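Local atomic coordinates of type III secretion system effector HopBA1 (Pseudomonas syringae pv. aptata, PDB entry 5T09), a protein that acts as a virulence factor and is recognised in Arabidopsis thaliana by the resistance protein RBA1, whose self-association it enhances, triggering plant cell death. Residues A[34-46]-A[64-77]. Numbering follows the deposited sequence.
Sequences GGPVDTLVGAASD and LITESAAKLKNAGV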
loop_
_atom_site.group_PDB
_atom_site.type_symbol
_atom_site.label_atom_id
_atom_site.label_comp_id
_atom_site.label_asym_id
_atom_site.label_seq_id
_atom_site.Cartn_x
_atom_site.Cartn_y
_atom_site.Cartn_z
ATOM N N GLY A 34 6.519 18.936 -3.846
ATOM C CA GLY A 34 5.463 19.776 -3.311
ATOM C C GLY A 34 4.285 19.024 -2.723
ATOM O O GLY A 34 4.403 18.395 -1.669
ATOM N N GLY A 35 3.141 19.085 -3.402
ATOM C CA GLY A 35 1.901 18.559 -2.876
ATOM C C GLY A 35 1.940 17.072 -2.583
ATOM O O GLY A 35 2.904 16.374 -2.910
ATOM N N PRO A 36 0.882 16.554 -1.947
ATOM C CA PRO A 36 0.820 15.109 -1.680
ATOM C C PRO A 36 0.647 14.286 -2.948
ATOM O O PRO A 36 1.325 13.270 -3.131
ATOM C CB PRO A 36 -0.397 14.972 -0.753
ATOM C CG PRO A 36 -0.650 16.348 -0.225
ATOM C CD PRO A 36 -0.236 17.274 -1.319
ATOM N N VAL A 37 -0.263 14.709 -3.828
ATOM C CA VAL A 37 -0.453 14.002 -5.093
ATOM C C VAL A 37 0.813 14.088 -5.936
ATOM O O VAL A 37 1.285 13.087 -6.485
ATOM C CB VAL A 37 -1.672 14.566 -5.847
ATOM C CG1 VAL A 37 -1.828 13.886 -7.207
ATOM C CG2 VAL A 37 -2.940 14.394 -5.023
ATOM N N ASP A 38 1.382 15.291 -6.050
ATOM C CA ASP A 38 2.581 15.472 -6.861
ATOM C C ASP A 38 3.726 14.600 -6.358
ATOM O O ASP A 38 4.510 14.071 -7.156
ATOM C CB ASP A 38 2.995 16.943 -6.863
ATOM C CG ASP A 38 1.961 17.840 -7.516
ATOM O OD1 ASP A 38 1.223 17.356 -8.400
ATOM O OD2 ASP A 38 1.888 19.031 -7.147
ATOM N N THR A 39 3.841 14.440 -5.038
ATOM C CA THR A 39 4.922 13.630 -4.486
ATOM C C THR A 39 4.720 12.153 -4.800
ATOM O O THR A 39 5.667 11.462 -5.195
ATOM C CB THR A 39 5.022 13.849 -2.976
ATOM O OG1 THR A 39 5.383 15.211 -2.710
ATOM C CG2 THR A 39 6.065 12.922 -2.353
ATOM N N LEU A 40 3.496 11.648 -4.631
ATOM C CA LEU A 40 3.242 10.231 -4.875
ATOM C C LEU A 40 3.453 9.884 -6.344
ATOM O O LEU A 40 4.097 8.882 -6.672
ATOM C CB LEU A 40 1.826 9.870 -4.432
ATOM C CG LEU A 40 1.382 8.431 -4.698
ATOM C CD1 LEU A 40 2.365 7.428 -4.102
ATOM C CD2 LEU A 40 -0.015 8.203 -4.146
ATOM N N VAL A 41 2.912 10.704 -7.246
ATOM C CA VAL A 41 3.071 10.450 -8.676
ATOM C C VAL A 41 4.539 10.547 -9.071
ATOM O O VAL A 41 5.038 9.744 -9.871
ATOM C CB VAL A 41 2.197 11.425 -9.486
ATOM C CG1 VAL A 41 2.426 11.244 -10.986
ATOM C CG2 VAL A 41 0.727 11.224 -9.143
ATOM N N GLY A 42 5.254 11.529 -8.523
ATOM C CA GLY A 42 6.667 11.661 -8.835
ATOM C C GLY A 42 7.475 10.468 -8.362
ATOM O O GLY A 42 8.426 10.046 -9.026
ATOM N N ALA A 43 7.109 9.908 -7.207
ATOM C CA ALA A 43 7.805 8.729 -6.705
ATOM C C ALA A 43 7.550 7.521 -7.596
ATOM O O ALA A 43 8.465 6.733 -7.861
ATOM C CB ALA A 43 7.376 8.440 -5.267
ATOM N N ALA A 44 6.312 7.358 -8.070
ATOM C CA ALA A 44 6.023 6.281 -9.010
ATOM C C ALA A 44 6.679 6.534 -10.359
ATOM O O ALA A 44 7.103 5.585 -11.027
ATOM C CB ALA A 44 4.511 6.117 -9.178
ATOM N N SER A 45 6.780 7.800 -10.772
ATOM C CA SER A 45 7.421 8.111 -12.043
ATOM C C SER A 45 8.904 7.761 -12.024
ATOM O O SER A 45 9.473 7.438 -13.070
ATOM C CB SER A 45 7.236 9.591 -12.380
ATOM O OG SER A 45 7.855 9.907 -13.615
ATOM N N ASP A 46 9.536 7.802 -10.852
ATOM C CA ASP A 46 10.971 7.576 -10.744
ATOM C C ASP A 46 11.339 6.137 -10.399
ATOM O O ASP A 46 12.529 5.804 -10.419
ATOM C CB ASP A 46 11.568 8.512 -9.685
ATOM C CG ASP A 46 11.382 9.980 -10.029
ATOM O OD1 ASP A 46 11.225 10.297 -11.227
ATOM O OD2 ASP A 46 11.398 10.817 -9.102
ATOM N N LEU A 64 -5.769 9.926 -0.776
ATOM C CA LEU A 64 -4.649 10.288 -1.636
ATOM C C LEU A 64 -4.585 9.386 -2.862
ATOM O O LEU A 64 -4.386 9.862 -3.984
ATOM C CB LEU A 64 -3.342 10.214 -0.846
ATOM C CG LEU A 64 -2.058 10.402 -1.658
ATOM C CD1 LEU A 64 -2.063 11.748 -2.365
ATOM C CD2 LEU A 64 -0.841 10.266 -0.758
ATOM N N ILE A 65 -4.754 8.076 -2.670
ATOM C CA ILE A 65 -4.682 7.149 -3.796
ATOM C C ILE A 65 -5.815 7.419 -4.779
ATOM O O ILE A 65 -5.610 7.426 -5.998
ATOM C CB ILE A 65 -4.690 5.696 -3.286
ATOM C CG1 ILE A 65 -3.404 5.427 -2.493
ATOM C CG2 ILE A 65 -4.815 4.711 -4.445
ATOM C CD1 ILE A 65 -3.352 4.075 -1.802
ATOM N N THR A 66 -7.027 7.648 -4.270
ATOM C CA THR A 66 -8.151 7.985 -5.142
ATOM C C THR A 66 -7.813 9.167 -6.043
ATOM O O THR A 66 -8.046 9.129 -7.257
ATOM C CB THR A 66 -9.393 8.294 -4.299
ATOM O OG1 THR A 66 -9.788 7.125 -3.570
ATOM C CG2 THR A 66 -10.558 8.753 -5.179
ATOM N N GLU A 67 -7.260 10.233 -5.462
ATOM C CA GLU A 67 -6.975 11.443 -6.223
ATOM C C GLU A 67 -5.781 11.278 -7.157
ATOM O O GLU A 67 -5.637 12.060 -8.100
ATOM C CB GLU A 67 -6.728 12.611 -5.268
ATOM C CG GLU A 67 -7.893 12.902 -4.332
ATOM C CD GLU A 67 -7.547 13.929 -3.271
ATOM O OE1 GLU A 67 -6.451 14.524 -3.351
ATOM O OE2 GLU A 67 -8.371 14.139 -2.355
ATOM N N SER A 68 -4.929 10.284 -6.917
ATOM C CA SER A 68 -3.738 10.063 -7.727
ATOM C C SER A 68 -3.936 9.013 -8.812
ATOM O O SER A 68 -3.052 8.853 -9.658
ATOM C CB SER A 68 -2.568 9.628 -6.831
ATOM O OG SER A 68 -2.314 10.579 -5.814
ATOM N N ALA A 69 -5.067 8.303 -8.808
ATOM C CA ALA A 69 -5.228 7.120 -9.646
ATOM C C ALA A 69 -4.910 7.417 -11.107
ATOM O O ALA A 69 -3.991 6.830 -11.690
ATOM C CB ALA A 69 -6.650 6.577 -9.503
ATOM N N ALA A 70 -5.668 8.328 -11.717
ATOM C CA ALA A 70 -5.489 8.611 -13.139
ATOM C C ALA A 70 -4.062 9.057 -13.436
ATOM O O ALA A 70 -3.441 8.592 -14.399
ATOM C CB ALA A 70 -6.493 9.673 -13.588
ATOM N N LYS A 71 -3.522 9.960 -12.616
ATOM C CA LYS A 71 -2.162 10.440 -12.843
ATOM C C LYS A 71 -1.143 9.321 -12.667
ATOM O O LYS A 71 -0.152 9.255 -13.404
ATOM C CB LYS A 71 -1.852 11.601 -11.901
ATOM C CG LYS A 71 -2.569 12.891 -12.262
ATOM C CD LYS A 71 -2.179 14.013 -11.321
ATOM C CE LYS A 71 -2.991 15.268 -11.581
ATOM N NZ LYS A 71 -2.667 16.336 -10.597
ATOM N N LEU A 72 -1.364 8.433 -11.694
ATOM C CA LEU A 72 -0.462 7.298 -11.523
ATOM C C LEU A 72 -0.472 6.405 -12.756
ATOM O O LEU A 72 0.587 5.966 -13.223
ATOM C CB LEU A 72 -0.845 6.497 -10.281
ATOM C CG LEU A 72 -0.510 7.139 -8.930
ATOM C CD1 LEU A 72 -1.165 6.367 -7.802
ATOM C CD2 LEU A 72 0.998 7.210 -8.719
ATOM N N LYS A 73 -1.658 6.122 -13.300
ATOM C CA LYS A 73 -1.742 5.349 -14.534
ATOM C C LYS A 73 -0.925 6.004 -15.642
ATOM O O LYS A 73 -0.154 5.336 -16.341
ATOM C CB LYS A 73 -3.205 5.203 -14.961
ATOM C CG LYS A 73 -3.405 4.460 -16.276
ATOM C CD LYS A 73 -3.022 2.995 -16.155
ATOM C CE LYS A 73 -3.039 2.313 -17.511
ATOM N NZ LYS A 73 -2.754 0.856 -17.406
ATOM N N ASN A 74 -1.085 7.317 -15.816
ATOM C CA ASN A 74 -0.349 8.022 -16.859
ATOM C C ASN A 74 1.152 7.980 -16.610
ATOM O O ASN A 74 1.940 7.982 -17.562
ATOM C CB ASN A 74 -0.837 9.468 -16.950
ATOM C CG ASN A 74 -0.057 10.288 -17.960
ATOM O OD1 ASN A 74 0.939 10.927 -17.621
ATOM N ND2 ASN A 74 -0.510 10.278 -19.208
ATOM N N ALA A 75 1.568 7.936 -15.342
ATOM C CA ALA A 75 2.984 7.849 -15.011
ATOM C C ALA A 75 3.578 6.480 -15.311
ATOM O O ALA A 75 4.801 6.325 -15.228
ATOM C CB ALA A 75 3.196 8.188 -13.534
ATOM N N GLY A 76 2.752 5.490 -15.651
ATOM C CA GLY A 76 3.219 4.151 -15.950
ATOM C C GLY A 76 2.806 3.096 -14.947
ATOM O O GLY A 76 3.230 1.943 -15.082
ATOM N N VAL A 77 1.997 3.444 -13.948
ATOM C CA VAL A 77 1.541 2.479 -12.952
ATOM C C VAL A 77 0.394 1.680 -13.561
ATOM O O VAL A 77 -0.686 2.220 -13.809
ATOM C CB VAL A 77 1.107 3.171 -11.654
ATOM C CG1 VAL A 77 0.606 2.146 -10.635
ATOM C CG2 VAL A 77 2.258 3.984 -11.075
#
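Ser68 OG donates a hydrogen bond of 2.9 Å to Leu64 O, one turn back in its own helix. The donor sits above the carbonyl plane of Leu64, 37° out of it. This bond gives the buried hydroxyl a polar partner in its own helix, although its oxygen lies against the apolar side chains of Val37 and Leu40. Val37 CG1 lies 3.6 Å from Ser68 OG, and Leu40 CD2 packs on the same oxygen. Val37 is a knob in the hole formed by Leu64, Glu67, Ser68 and Lys71. Its CG1 is anti to the backbone N (chi1 177°) and meets Ser68 and Lys71. Its CG2 meets Leu64 CD1 and Glu67. The extended chain of Lys71 crosses Val37 at about a right angle. Val41 CG2 rests 3.8 Å from Lys71 CB, while its CG1 faces Ala75. Farther along, Ala44 CB touches two methyls, Leu72 CD2 at 3.7 Å and Val77 CG2 at 3.6 Å. Gly76, with positive phi, forms the Schellman motif that follows helix 64-74, and Val77 starts the next strand. On the sheet side, Leu40 and Leu64 touch strand 209-214, and Leu72 and Val77 reach Ile186 of strand 184-190. The helix axes approach to 9.3 Å and run nearly parallel, at 27°. Such side-by-side packing of roughly parallel helices on one face of a mainly parallel sheet is characteristic of a layered alpha/beta fold, here the EreA/ChaN-like fold of HopBA1.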